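Local structure of oxidoreductase, zinc-binding dehydrogenase family (Myxococcus xanthus, 5K1S) at residues A[54-63]-A[129-138]; A[251-262]-A[272-283]. The protein is a zinc-binding medium-chain reductase involved in the alternative de novo biosynthesis of isovaleryl coenzyme A, probably using a nicotinamide cofactor. One frame throughout, in Å; residues are numbered along the deposited sequence. Where two conformers were deposited one is given.

Interaction 1: residues A[54-63]-A[129-138]; sequences CGVCYHDVIN and FFGEELPGGY. With ZN (zinc ion), chain F.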
ATOM      1  N   CYS A  54      26.063  -1.998  21.495  1.00 48.08           N
ATOM      2  CA  CYS A  54      25.217  -1.138  20.676  1.00 46.19           C
ATOM      3  C   CYS A  54      25.497  -1.427  19.213  1.00 47.08           C
ATOM      4  O   CYS A  54      26.635  -1.275  18.754  1.00 48.13           O
ATOM      5  CB  CYS A  54      25.453   0.343  20.974  1.00 44.52           C
ATOM      6  SG  CYS A  54      24.378   1.433  20.009  1.00 42.64           S
ATOM      7  N   GLY A  55      24.463  -1.832  18.484  1.00 45.06           N
ATOM      8  CA  GLY A  55      24.627  -2.123  17.078  1.00 45.84           C
ATOM      9  C   GLY A  55      24.901  -0.869  16.268  1.00 44.48           C
ATOM     10  O   GLY A  55      24.392   0.214  16.557  1.00 42.83           O
ATOM     11  N   VAL A  56      25.726  -1.029  15.239  1.00 54.72           N
ATOM     12  CA  VAL A  56      26.038   0.052  14.311  1.00 53.82           C
ATOM     13  C   VAL A  56      25.091  -0.075  13.126  1.00 53.72           C
ATOM     14  O   VAL A  56      25.156  -1.045  12.366  1.00 55.65           O
ATOM     15  CB  VAL A  56      27.503   0.003  13.860  1.00 55.68           C
ATOM     16  CG1 VAL A  56      27.812   1.171  12.924  1.00 54.82           C
ATOM     17  CG2 VAL A  56      28.432   0.019  15.066  1.00 56.47           C
ATOM     18  N   CYS A  57      24.206   0.904  12.974  1.00 57.40           N
ATOM     19  CA  CYS A  57      23.249   0.951  11.879  1.00 57.46           C
ATOM     20  C   CYS A  57      23.617   2.092  10.938  1.00 56.85           C
ATOM     21  O   CYS A  57      24.022   3.167  11.389  1.00 55.69           O
ATOM     22  CB  CYS A  57      21.827   1.142  12.415  1.00 56.52           C
ATOM     23  SG  CYS A  57      20.560   1.274  11.149  1.00 57.06           S
ATOM     24  N   TYR A  58      23.485   1.854   9.629  1.00 57.70           N
ATOM     25  CA  TYR A  58      23.830   2.889   8.659  1.00 57.41           C
ATOM     26  C   TYR A  58      23.079   4.183   8.939  1.00 55.89           C
ATOM     27  O   TYR A  58      23.561   5.270   8.603  1.00 55.44           O
ATOM     28  CB  TYR A  58      23.537   2.413   7.237  1.00 58.86           C
ATOM     29  CG  TYR A  58      23.945   3.415   6.181  1.00 58.82           C
ATOM     30  CD1 TYR A  58      25.258   3.485   5.734  1.00 59.77           C
ATOM     31  CD2 TYR A  58      23.021   4.297   5.639  1.00 58.20           C
ATOM     32  CE1 TYR A  58      25.637   4.402   4.774  1.00 59.88           C
ATOM     33  CE2 TYR A  58      23.393   5.219   4.677  1.00 58.38           C
ATOM     34  CZ  TYR A  58      24.702   5.265   4.248  1.00 59.10           C
ATOM     35  OH  TYR A  58      25.078   6.180   3.289  1.00 59.41           O
ATOM     36  N   HIS A  59      21.894   4.081   9.543  1.00 41.04           N
ATOM     37  CA  HIS A  59      21.209   5.258  10.066  1.00 40.54           C
ATOM     38  C   HIS A  59      22.166   6.128  10.875  1.00 40.37           C
ATOM     39  O   HIS A  59      22.116   7.360  10.796  1.00 40.28           O
ATOM     40  CB  HIS A  59      20.025   4.804  10.922  1.00 40.51           C
ATOM     41  CG  HIS A  59      19.135   5.915  11.386  1.00 40.37           C
ATOM     42  ND1 HIS A  59      18.105   6.413  10.618  1.00 40.92           N
ATOM     43  CD2 HIS A  59      19.105   6.607  12.550  1.00 40.22           C
ATOM     44  CE1 HIS A  59      17.483   7.370  11.284  1.00 40.88           C
ATOM     45  NE2 HIS A  59      18.070   7.506  12.460  1.00 40.29           N
ATOM     46  N   ASP A  60      23.055   5.497  11.651  1.00 44.46           N
ATOM     47  CA  ASP A  60      24.017   6.247  12.454  1.00 43.93           C
ATOM     48  C   ASP A  60      24.974   7.040  11.574  1.00 44.29           C
ATOM     49  O   ASP A  60      25.403   8.138  11.944  1.00 44.01           O
ATOM     50  CB  ASP A  60      24.805   5.298  13.359  1.00 44.33           C
ATOM     51  CG  ASP A  60      23.918   4.540  14.328  1.00 44.07           C
ATOM     52  OD1 ASP A  60      22.837   5.057  14.686  1.00 43.46           O
ATOM     53  OD2 ASP A  60      24.307   3.426  14.736  1.00 44.86           O
ATOM     54  N   VAL A  61      25.341   6.488  10.415  1.00 49.98           N
ATOM     55  CA  VAL A  61      26.197   7.214   9.480  1.00 50.55           C
ATOM     56  C   VAL A  61      25.514   8.502   9.043  1.00 50.06           C
ATOM     57  O   VAL A  61      26.090   9.593   9.121  1.00 50.08           O
ATOM     58  CB  VAL A  61      26.547   6.327   8.271  1.00 51.92           C
ATOM     59  CG1 VAL A  61      27.348   7.112   7.236  1.00 52.63           C
ATOM     60  CG2 VAL A  61      27.317   5.093   8.719  1.00 53.10           C
ATOM     61  N   ILE A  62      24.271   8.388   8.570  1.00 43.59           N
ATOM     62  CA  ILE A  62      23.521   9.565   8.144  1.00 43.61           C
ATOM     63  C   ILE A  62      23.453  10.574   9.281  1.00 43.05           C
ATOM     64  O   ILE A  62      23.677  11.775   9.089  1.00 43.38           O
ATOM     65  CB  ILE A  62      22.115   9.158   7.664  1.00 43.99           C
ATOM     66  CG1 ILE A  62      22.201   8.095   6.562  1.00 44.86           C
ATOM     67  CG2 ILE A  62      21.356  10.372   7.148  1.00 44.41           C
ATOM     68  CD1 ILE A  62      20.872   7.460   6.218  1.00 45.57           C
ATOM     69  N   ASN A  63      23.158  10.092  10.488  1.00 39.98           N
ATOM     70  CA  ASN A  63      23.105  10.963  11.657  1.00 39.95           C
ATOM     71  C   ASN A  63      24.431  11.684  11.859  1.00 40.15           C
ATOM     72  O   ASN A  63      24.462  12.898  12.099  1.00 40.31           O
ATOM     73  CB  ASN A  63      22.740  10.132  12.891  1.00 39.82           C
ATOM     74  CG  ASN A  63      22.391  10.984  14.096  1.00 39.85           C
ATOM     75  OD1 ASN A  63      22.143  12.182  13.981  1.00 39.99           O
ATOM     76  ND2 ASN A  63      22.357  10.358  15.263  1.00 39.81           N
ATOM     77  N   PHE A 129      14.119   9.912  18.746  1.00 34.36           N
ATOM     78  CA  PHE A 129      14.949   8.768  18.405  1.00 34.58           C
ATOM     79  C   PHE A 129      16.094   8.634  19.399  1.00 34.77           C
ATOM     80  O   PHE A 129      16.595   9.626  19.936  1.00 34.46           O
ATOM     81  CB  PHE A 129      15.519   8.911  16.991  1.00 34.02           C
ATOM     82  CG  PHE A 129      14.619   8.386  15.907  1.00 34.17           C
ATOM     83  CD1 PHE A 129      13.520   9.111  15.484  1.00 34.32           C
ATOM     84  CD2 PHE A 129      14.890   7.172  15.295  1.00 34.71           C
ATOM     85  CE1 PHE A 129      12.698   8.628  14.477  1.00 35.93           C
ATOM     86  CE2 PHE A 129      14.073   6.686  14.289  1.00 36.07           C
ATOM     87  CZ  PHE A 129      12.978   7.415  13.878  1.00 36.92           C
ATOM     88  N   PHE A 130      16.506   7.394  19.643  1.00 48.25           N
ATOM     89  CA  PHE A 130      17.729   7.159  20.396  1.00 47.07           C
ATOM     90  C   PHE A 130      18.934   7.508  19.533  1.00 45.79           C
ATOM     91  O   PHE A 130      19.001   7.149  18.355  1.00 46.19           O
ATOM     92  CB  PHE A 130      17.805   5.705  20.858  1.00 48.08           C
ATOM     93  CG  PHE A 130      16.861   5.377  21.975  1.00 49.13           C
ATOM     94  CD1 PHE A 130      15.569   4.955  21.708  1.00 50.75           C
ATOM     95  CD2 PHE A 130      17.265   5.488  23.294  1.00 48.60           C
ATOM     96  CE1 PHE A 130      14.700   4.656  22.738  1.00 51.82           C
ATOM     97  CE2 PHE A 130      16.397   5.193  24.327  1.00 49.63           C
ATOM     98  CZ  PHE A 130      15.115   4.775  24.049  1.00 51.25           C
ATOM     99  N   GLY A 131      19.888   8.225  20.122  1.00 37.24           N
ATOM    100  CA  GLY A 131      21.022   8.719  19.371  1.00 36.72           C
ATOM    101  C   GLY A 131      20.774  10.021  18.645  1.00 35.93           C
ATOM    102  O   GLY A 131      21.647  10.470  17.891  1.00 35.62           O
ATOM    103  N   GLU A 132      19.611  10.640  18.842  1.00 39.41           N
ATOM    104  CA  GLU A 132      19.303  11.921  18.221  1.00 38.76           C
ATOM    105  C   GLU A 132      18.822  12.910  19.277  1.00 38.61           C
ATOM    106  O   GLU A 132      19.642  13.544  19.947  1.00 38.89           O
ATOM    107  CB  GLU A 132      18.266  11.735  17.111  1.00 39.45           C
ATOM    108  CG  GLU A 132      18.799  10.934  15.930  1.00 39.97           C
ATOM    109  CD  GLU A 132      17.712  10.475  14.984  1.00 41.58           C
ATOM    110  OE1 GLU A 132      16.724  11.217  14.797  1.00 41.81           O
ATOM    111  OE2 GLU A 132      17.843   9.363  14.431  1.00 42.64           O
ATOM    112  N   GLU A 133      17.506  13.049  19.453  1.00 42.29           N
ATOM    113  CA  GLU A 133      17.001  13.990  20.447  0.50 42.40           C
ATOM    114  C   GLU A 133      17.395  13.577  21.859  1.00 42.96           C
ATOM    115  O   GLU A 133      17.580  14.438  22.727  1.00 43.23           O
ATOM    116  CB  GLU A 133      15.480  14.113  20.339  0.50 42.71           C
ATOM    117  CG  GLU A 133      14.974  14.333  18.923  0.50 42.84           C
ATOM    118  CD  GLU A 133      13.607  14.988  18.886  0.50 43.23           C
ATOM    119  OE1 GLU A 133      13.394  15.967  19.632  0.50 42.75           O
ATOM    120  OE2 GLU A 133      12.742  14.521  18.116  0.50 44.67           O
ATOM    121  N   LEU A 134      17.527  12.275  22.108  1.00 45.65           N
ATOM    122  CA  LEU A 134      18.007  11.811  23.398  1.00 46.32           C
ATOM    123  C   LEU A 134      19.237  10.929  23.206  1.00 46.47           C
ATOM    124  O   LEU A 134      19.375  10.267  22.171  1.00 46.21           O
ATOM    125  CB  LEU A 134      16.922  11.046  24.170  1.00 47.03           C
ATOM    126  CG  LEU A 134      16.148   9.946  23.452  1.00 48.65           C
ATOM    127  CD1 LEU A 134      16.902   8.641  23.528  1.00 48.92           C
ATOM    128  CD2 LEU A 134      14.758   9.793  24.049  1.00 50.41           C
ATOM    129  N   PRO A 135      20.153  10.908  24.176  1.00 34.43           N
ATOM    130  CA  PRO A 135      21.449  10.255  23.952  1.00 34.55           C
ATOM    131  C   PRO A 135      21.306   8.788  23.572  1.00 35.05           C
ATOM    132  O   PRO A 135      20.360   8.104  23.972  1.00 35.54           O
ATOM    133  CB  PRO A 135      22.165  10.417  25.297  1.00 35.17           C
ATOM    134  CG  PRO A 135      21.508  11.590  25.935  1.00 34.97           C
ATOM    135  CD  PRO A 135      20.077  11.527  25.510  1.00 34.65           C
ATOM    136  N   GLY A 136      22.282   8.302  22.807  1.00 41.35           N
ATOM    137  CA  GLY A 136      22.247   6.972  22.242  1.00 41.71           C
ATOM    138  C   GLY A 136      23.075   5.972  23.027  1.00 42.90           C
ATOM    139  O   GLY A 136      23.453   6.198  24.182  1.00 43.48           O
ATOM    140  N   GLY A 137      23.365   4.848  22.378  1.00 47.81           N
ATOM    141  CA  GLY A 137      24.051   3.730  22.993  1.00 49.16           C
ATOM    142  C   GLY A 137      25.539   3.654  22.736  1.00 49.81           C
ATOM    143  O   GLY A 137      26.164   2.661  23.129  1.00 51.11           O
ATOM    144  N   TYR A 138      26.129   4.651  22.079  1.00 42.09           N
ATOM    145  CA  TYR A 138      27.580   4.703  21.924  1.00 42.93           C
ATOM    146  C   TYR A 138      28.230   5.130  23.233  1.00 43.69           C
ATOM    147  O   TYR A 138      29.005   6.092  23.266  1.00 43.72           O
ATOM    148  CB  TYR A 138      27.991   5.670  20.808  1.00 42.20           C
ATOM    149  CG  TYR A 138      27.697   5.202  19.402  1.00 41.74           C
ATOM    150  CD1 TYR A 138      26.927   4.066  19.162  1.00 41.79           C
ATOM    151  CD2 TYR A 138      28.200   5.900  18.308  1.00 41.40           C
ATOM    152  CE1 TYR A 138      26.664   3.645  17.884  1.00 41.42           C
ATOM    153  CE2 TYR A 138      27.941   5.481  17.021  1.00 41.05           C
ATOM    154  CZ  TYR A 138      27.171   4.350  16.821  1.00 41.02           C
ATOM    155  OH  TYR A 138      26.888   3.897  15.560  1.00 40.88           O
TER
HETATM  156 ZN    ZN F 402      18.637   1.192  12.726  1.00 70.31          ZN
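Strand 46-56 passes the loop 129-138 at Cys54, whose CA lies 5.5 Å from that of Gly137, and helix 58-63 rises alongside Gly131 and Glu132. From the helix, His59 extends CG anti to its own N (chi1 -173°), which sends NE2 to Glu132 OE2 at 2.7 Å. The carboxylate oxygen lies in the imidazole plane and the bond is nearly straight, 163°, which helps to set the turn of the ring. Cys57, N-cap of this helix, forms a capping box with Asp60, its N reaching Asp60 OD2 at 3.1 Å from above the carboxylate plane. In the GroES-like domain of zinc-dependent medium-chain dehydrogenases this turn carries a metal ligand: Cys57 SG binds zinc, with His79 and Cys166 completing the protein ligands, and the ring of His59 meets that of His79. Asn63 ND2 donates to Gly131 O (2.7 Å) from above the carbonyl plane, while its OD1 bonds Thr71. With an alanine here, the Gly131 carbonyl is likely to lose this donor and Thr71 its amide partner. Tyr138 OH, hydrogen-bonded to His343, lies 2.7 Å from Asp60 OD2 in a weak bond, and Cys54 SG sits at the edge of the tyrosine ring, 3.8 Å from CD1.

Interaction 2: residues A[251-262]-A[272-283]; sequences AGVDVAVEIVGS and MAPGGRVVVVGN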
ATOM      1  N   ALA A 251       2.282 -18.574 -11.756  1.00 89.59           N
ATOM      2  CA  ALA A 251       1.218 -18.036 -10.920  1.00 88.26           C
ATOM      3  C   ALA A 251       1.584 -16.705 -10.277  1.00 85.48           C
ATOM      4  O   ALA A 251       0.696 -15.873 -10.050  1.00 83.40           O
ATOM      5  CB  ALA A 251       0.851 -19.039  -9.823  1.00 90.91           C
ATOM      6  N   GLY A 252       2.860 -16.482  -9.986  1.00 83.27           N
ATOM      7  CA  GLY A 252       3.274 -15.311  -9.242  1.00 80.76           C
ATOM      8  C   GLY A 252       3.389 -15.606  -7.761  1.00 82.13           C
ATOM      9  O   GLY A 252       3.277 -16.749  -7.304  1.00 85.20           O
ATOM     10  N   VAL A 253       3.617 -14.545  -6.994  1.00 71.86           N
ATOM     11  CA  VAL A 253       3.758 -14.652  -5.549  1.00 72.84           C
ATOM     12  C   VAL A 253       2.558 -13.995  -4.880  1.00 71.13           C
ATOM     13  O   VAL A 253       1.891 -13.121  -5.445  1.00 68.44           O
ATOM     14  CB  VAL A 253       5.076 -14.029  -5.042  1.00 71.62           C
ATOM     15  CG1 VAL A 253       6.269 -14.802  -5.584  1.00 73.73           C
ATOM     16  CG2 VAL A 253       5.163 -12.560  -5.429  1.00 67.30           C
ATOM     17  N   ASP A 254       2.281 -14.433  -3.651  1.00 76.11           N
ATOM     18  CA  ASP A 254       1.174 -13.872  -2.887  1.00 74.62           C
ATOM     19  C   ASP A 254       1.560 -12.549  -2.237  1.00 71.48           C
ATOM     20  O   ASP A 254       0.761 -11.607  -2.217  1.00 68.76           O
ATOM     21  CB  ASP A 254       0.715 -14.870  -1.822  1.00 77.22           C
ATOM     22  CG  ASP A 254       0.243 -16.181  -2.417  1.00 80.03           C
ATOM     23  OD1 ASP A 254       1.082 -17.089  -2.596  1.00 82.55           O
ATOM     24  OD2 ASP A 254      -0.966 -16.304  -2.705  1.00 79.69           O
ATOM     25  N   VAL A 255       2.777 -12.463  -1.703  1.00 85.10           N
ATOM     26  CA  VAL A 255       3.258 -11.266  -1.027  1.00 81.92           C
ATOM     27  C   VAL A 255       4.725 -11.069  -1.380  1.00 81.10           C
ATOM     28  O   VAL A 255       5.447 -12.027  -1.669  1.00 84.08           O
ATOM     29  CB  VAL A 255       3.065 -11.361   0.506  1.00 82.94           C
ATOM     30  CG1 VAL A 255       3.747 -12.603   1.055  1.00 86.85           C
ATOM     31  CG2 VAL A 255       3.583 -10.109   1.208  1.00 78.98           C
ATOM     32  N   ALA A 256       5.163  -9.811  -1.360  1.00 60.37           N
ATOM     33  CA  ALA A 256       6.545  -9.461  -1.655  1.00 59.01           C
ATOM     34  C   ALA A 256       7.062  -8.503  -0.592  1.00 55.69           C
ATOM     35  O   ALA A 256       6.374  -7.546  -0.224  1.00 52.43           O
ATOM     36  CB  ALA A 256       6.676  -8.828  -3.043  1.00 56.86           C
ATOM     37  N   VAL A 257       8.270  -8.766  -0.105  1.00 68.31           N
ATOM     38  CA  VAL A 257       8.942  -7.908   0.863  1.00 65.14           C
ATOM     39  C   VAL A 257       9.967  -7.092   0.083  1.00 62.73           C
ATOM     40  O   VAL A 257      11.043  -7.589  -0.265  1.00 64.66           O
ATOM     41  CB  VAL A 257       9.595  -8.721   1.983  1.00 67.94           C
ATOM     42  CG1 VAL A 257      10.297  -7.804   2.973  1.00 64.33           C
ATOM     43  CG2 VAL A 257       8.554  -9.578   2.689  1.00 71.09           C
ATOM     44  N   GLU A 258       9.636  -5.832  -0.195  1.00 69.94           N
ATOM     45  CA  GLU A 258      10.477  -4.971  -1.025  1.00 68.02           C
ATOM     46  C   GLU A 258      11.428  -4.197  -0.121  1.00 65.76           C
ATOM     47  O   GLU A 258      11.081  -3.139   0.408  1.00 62.76           O
ATOM     48  CB  GLU A 258       9.617  -4.033  -1.866  1.00 65.84           C
ATOM     49  CG  GLU A 258      10.416  -3.088  -2.752  1.00 64.26           C
ATOM     50  CD  GLU A 258      11.306  -3.818  -3.743  1.00 66.62           C
ATOM     51  OE1 GLU A 258      10.836  -4.121  -4.861  1.00 67.74           O
ATOM     52  OE2 GLU A 258      12.476  -4.094  -3.403  1.00 67.44           O
ATOM     53  N   ILE A 259      12.637  -4.726   0.050  1.00 63.20           N
ATOM     54  CA  ILE A 259      13.663  -4.057   0.846  1.00 61.50           C
ATOM     55  C   ILE A 259      14.497  -3.115  -0.009  1.00 59.90           C
ATOM     56  O   ILE A 259      14.829  -2.007   0.419  1.00 57.34           O
ATOM     57  CB  ILE A 259      14.550  -5.107   1.545  1.00 64.59           C
ATOM     58  CG1 ILE A 259      13.713  -5.973   2.491  1.00 66.45           C
ATOM     59  CG2 ILE A 259      15.687  -4.424   2.308  1.00 63.05           C
ATOM     60  CD1 ILE A 259      14.458  -7.168   3.055  1.00 70.66           C
ATOM     61  N   VAL A 260      14.857  -3.542  -1.221  1.00 67.35           N
ATOM     62  CA  VAL A 260      15.695  -2.716  -2.084  1.00 66.20           C
ATOM     63  C   VAL A 260      14.980  -1.415  -2.425  1.00 63.32           C
ATOM     64  O   VAL A 260      15.520  -0.320  -2.234  1.00 61.54           O
ATOM     65  CB  VAL A 260      16.089  -3.494  -3.353  1.00 68.72           C
ATOM     66  CG1 VAL A 260      16.932  -2.627  -4.274  1.00 68.39           C
ATOM     67  CG2 VAL A 260      16.838  -4.769  -2.986  1.00 72.03           C
ATOM     68  N   GLY A 261      13.759  -1.518  -2.943  1.00 47.96           N
ATOM     69  CA  GLY A 261      12.993  -0.348  -3.320  1.00 46.53           C
ATOM     70  C   GLY A 261      12.956  -0.112  -4.818  1.00 48.20           C
ATOM     71  O   GLY A 261      12.583  -1.003  -5.587  1.00 50.21           O
ATOM     72  N   SER A 262      13.366   1.089  -5.240  1.00 59.08           N
ATOM     73  CA  SER A 262      13.191   1.499  -6.631  1.00 60.65           C
ATOM     74  C   SER A 262      13.907   0.560  -7.595  1.00 63.92           C
ATOM     75  O   SER A 262      13.405   0.285  -8.692  1.00 65.68           O
ATOM     76  CB  SER A 262      13.697   2.931  -6.816  1.00 59.88           C
ATOM     77  OG  SER A 262      15.048   3.056  -6.405  1.00 60.27           O
ATOM     78  N   MET A 272       4.028 -10.251  -9.133  1.00 71.12           N
ATOM     79  CA  MET A 272       2.952 -10.471  -8.176  1.00 71.70           C
ATOM     80  C   MET A 272       1.788 -11.207  -8.824  1.00 73.39           C
ATOM     81  O   MET A 272       1.408 -10.918  -9.962  1.00 72.47           O
ATOM     82  CB  MET A 272       2.451  -9.142  -7.606  1.00 68.31           C
ATOM     83  CG  MET A 272       3.516  -8.313  -6.914  1.00 66.20           C
ATOM     84  SD  MET A 272       4.356  -9.210  -5.598  1.00 68.64           S
ATOM     85  CE  MET A 272       3.014  -9.463  -4.437  1.00 69.57           C
ATOM     86  N   ALA A 273       1.221 -12.153  -8.084  1.00 75.85           N
ATOM     87  CA  ALA A 273       0.012 -12.833  -8.508  1.00 77.29           C
ATOM     88  C   ALA A 273      -1.203 -11.939  -8.280  1.00 74.96           C
ATOM     89  O   ALA A 273      -1.137 -10.967  -7.521  1.00 72.74           O
ATOM     90  CB  ALA A 273      -0.148 -14.142  -7.744  1.00 80.76           C
ATOM     91  N   PRO A 274      -2.327 -12.238  -8.929  1.00 78.13           N
ATOM     92  CA  PRO A 274      -3.529 -11.418  -8.731  1.00 76.05           C
ATOM     93  C   PRO A 274      -3.886 -11.291  -7.257  1.00 76.00           C
ATOM     94  O   PRO A 274      -3.894 -12.273  -6.512  1.00 78.52           O
ATOM     95  CB  PRO A 274      -4.604 -12.177  -9.515  1.00 77.49           C
ATOM     96  CG  PRO A 274      -3.849 -12.922 -10.559  1.00 79.12           C
ATOM     97  CD  PRO A 274      -2.541 -13.300  -9.927  1.00 80.38           C
ATOM     98  N   GLY A 275      -4.184 -10.064  -6.837  1.00 68.93           N
ATOM     99  CA  GLY A 275      -4.508  -9.805  -5.450  1.00 68.53           C
ATOM    100  C   GLY A 275      -3.326  -9.816  -4.509  1.00 68.94           C
ATOM    101  O   GLY A 275      -3.519  -9.719  -3.294  1.00 68.93           O
ATOM    102  N   GLY A 276      -2.107  -9.934  -5.029  1.00 60.56           N
ATOM    103  CA  GLY A 276      -0.939  -9.934  -4.176  1.00 60.81           C
ATOM    104  C   GLY A 276      -0.700  -8.584  -3.532  1.00 57.36           C
ATOM    105  O   GLY A 276      -1.233  -7.553  -3.947  1.00 54.60           O
ATOM    106  N   ARG A 277       0.131  -8.594  -2.491  1.00 65.66           N
ATOM    107  CA  ARG A 277       0.414  -7.397  -1.712  1.00 62.24           C
ATOM    108  C   ARG A 277       1.918  -7.227  -1.564  1.00 61.23           C
ATOM    109  O   ARG A 277       2.624  -8.178  -1.217  1.00 64.05           O
ATOM    110  CB  ARG A 277      -0.258  -7.467  -0.335  1.00 62.98           C
ATOM    111  CG  ARG A 277       0.121  -8.687   0.485  1.00 67.02           C
ATOM    112  CD  ARG A 277      -0.845  -8.898   1.636  1.00 67.38           C
ATOM    113  NE  ARG A 277      -0.410  -9.973   2.524  1.00 69.30           N
ATOM    114  CZ  ARG A 277      -0.599 -11.268   2.289  1.00 72.52           C
ATOM    115  NH1 ARG A 277      -1.216 -11.669   1.185  1.00 73.76           N
ATOM    116  NH2 ARG A 277      -0.165 -12.168   3.160  1.00 74.19           N
ATOM    117  N   VAL A 278       2.400  -6.015  -1.827  1.00 56.83           N
ATOM    118  CA  VAL A 278       3.815  -5.675  -1.722  1.00 55.45           C
ATOM    119  C   VAL A 278       4.001  -4.839  -0.465  1.00 52.52           C
ATOM    120  O   VAL A 278       3.381  -3.779  -0.319  1.00 49.84           O
ATOM    121  CB  VAL A 278       4.308  -4.918  -2.965  1.00 53.74           C
ATOM    122  CG1 VAL A 278       5.771  -4.516  -2.807  1.00 52.47           C
ATOM    123  CG2 VAL A 278       4.115  -5.766  -4.208  1.00 56.38           C
ATOM    124  N   VAL A 279       4.857  -5.306   0.435  1.00 55.56           N
ATOM    125  CA  VAL A 279       5.151  -4.604   1.677  1.00 52.76           C
ATOM    126  C   VAL A 279       6.483  -3.888   1.490  1.00 50.81           C
ATOM    127  O   VAL A 279       7.542  -4.523   1.445  1.00 52.58           O
ATOM    128  CB  VAL A 279       5.193  -5.561   2.875  1.00 54.83           C
ATOM    129  CG1 VAL A 279       5.304  -4.775   4.172  1.00 51.47           C
ATOM    130  CG2 VAL A 279       3.953  -6.447   2.890  1.00 57.99           C
ATOM    131  N   VAL A 280       6.435  -2.565   1.379  1.00 49.27           N
ATOM    132  CA  VAL A 280       7.620  -1.763   1.103  1.00 47.79           C
ATOM    133  C   VAL A 280       8.214  -1.304   2.428  1.00 46.11           C
ATOM    134  O   VAL A 280       7.527  -0.680   3.243  1.00 44.47           O
ATOM    135  CB  VAL A 280       7.283  -0.561   0.209  1.00 46.22           C
ATOM    136  CG1 VAL A 280       8.556   0.170  -0.196  1.00 45.42           C
ATOM    137  CG2 VAL A 280       6.506  -1.012  -1.021  1.00 47.81           C
ATOM    138  N   VAL A 281       9.492  -1.612   2.640  1.00 55.45           N
ATOM    139  CA  VAL A 281      10.189  -1.184   3.850  1.00 54.22           C
ATOM    140  C   VAL A 281      11.486  -0.442   3.569  1.00 53.46           C
ATOM    141  O   VAL A 281      11.978   0.281   4.455  1.00 52.08           O
ATOM    142  CB  VAL A 281      10.453  -2.397   4.773  1.00 56.30           C
ATOM    143  CG1 VAL A 281      11.359  -3.414   4.095  1.00 59.43           C
ATOM    144  CG2 VAL A 281      11.039  -1.952   6.113  1.00 55.23           C
ATOM    145  N   GLY A 282      12.077  -0.547   2.378  1.00 51.18           N
ATOM    146  CA  GLY A 282      13.363   0.065   2.124  1.00 50.74           C
ATOM    147  C   GLY A 282      13.444   0.654   0.730  1.00 50.58           C
ATOM    148  O   GLY A 282      12.729   0.249  -0.189  1.00 51.50           O
ATOM    149  N   ASN A 283      14.341   1.636   0.597  1.00 53.16           N
ATOM    150  CA  ASN A 283      14.665   2.245  -0.697  1.00 53.19           C
ATOM    151  C   ASN A 283      16.151   2.615  -0.650  1.00 53.34           C
ATOM    152  O   ASN A 283      16.513   3.742  -0.303  1.00 52.07           O
ATOM    153  CB  ASN A 283      13.794   3.457  -0.986  1.00 51.86           C
ATOM    154  CG  ASN A 283      13.752   3.801  -2.461  1.00 52.55           C
ATOM    155  OD1 ASN A 283      13.967   2.940  -3.317  1.00 54.39           O
ATOM    156  ND2 ASN A 283      13.478   5.062  -2.768  1.00 51.91           N
TER
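Met272 fills the hollow between Val253 and Ala256: its chain bends at chi2 and chi3 (-56° and -65°), folding SD back to 3.4 Å from Val253 CG2 and 3.5 Å from Ala256 CB. The small alanine leaves room for the sulfur, and CE reaches on toward Asp254 O and Ala256 N. A side chain on Gly276 would run into that CE, and one on Gly252 into Ala273 N. Beyond Met272 the axes of segments 255-258 and 276-280 come within 4.7 Å, 16° from parallel, as neighbours in the Rossmann-type sheet, joined by a right-handed crossover through helix 262-270. Backbone bonds alternate: Arg277 N to Asp254 O, Ala256 N to Arg277 O, Val279 N to Ala256 O, Glu258 N to Val279 O and Val281 N to Glu258 O. On the face of Val255 and Val257, under helix 165-178, Val279 CG2 abuts Val255 CG2 at 4.0 Å. Arg277 lays its guanidinium over Val255, whose CB stands above its centre, while NH2 makes a salt bridge with Glu185 and NE bonds Gly179 O. On the other face, against helix 262-270, Val278 CG1 nestles beside Glu258 CB. At the far end Ile259 and Val281 lie side by side, CG1 to CG1 3.8 Å. Past them Asn283 OD1 accepts from Ser262 N at 2.7 Å. Glu258, bent at chi2, takes Gly261 N at 2.9 Å on OE2, which Thr190 also bonds, while Thr268 holds OE1. The backbone bonds set the register and apolar branches fill the faces, whereas the buried Glu258 carboxylate, gripped by several donors, probably steadies the turn after its strand.

Overall arrangement
Interaction 1 and interaction 2 belong to different parts of the chain, on opposite sides of its centre, with centres about 29 Å apart and nearest atoms about 9 Å apart. The 54-63/129-138 contact is largely buried, joins a strand and a short helix to an irregular loop in the catalytic-type domain, and relies on a few specific side-chain bonds beside a zinc ligand. The 251-262/272-283 contact is only partly buried and joins adjacent strands of the nucleotide-binding-type sheet, so that main-chain pairing takes the place of those side-chain bonds. Pro274, Val280 and Asn283 also pack against the second subunit, whereas interaction 1 touches no residue of that subunit.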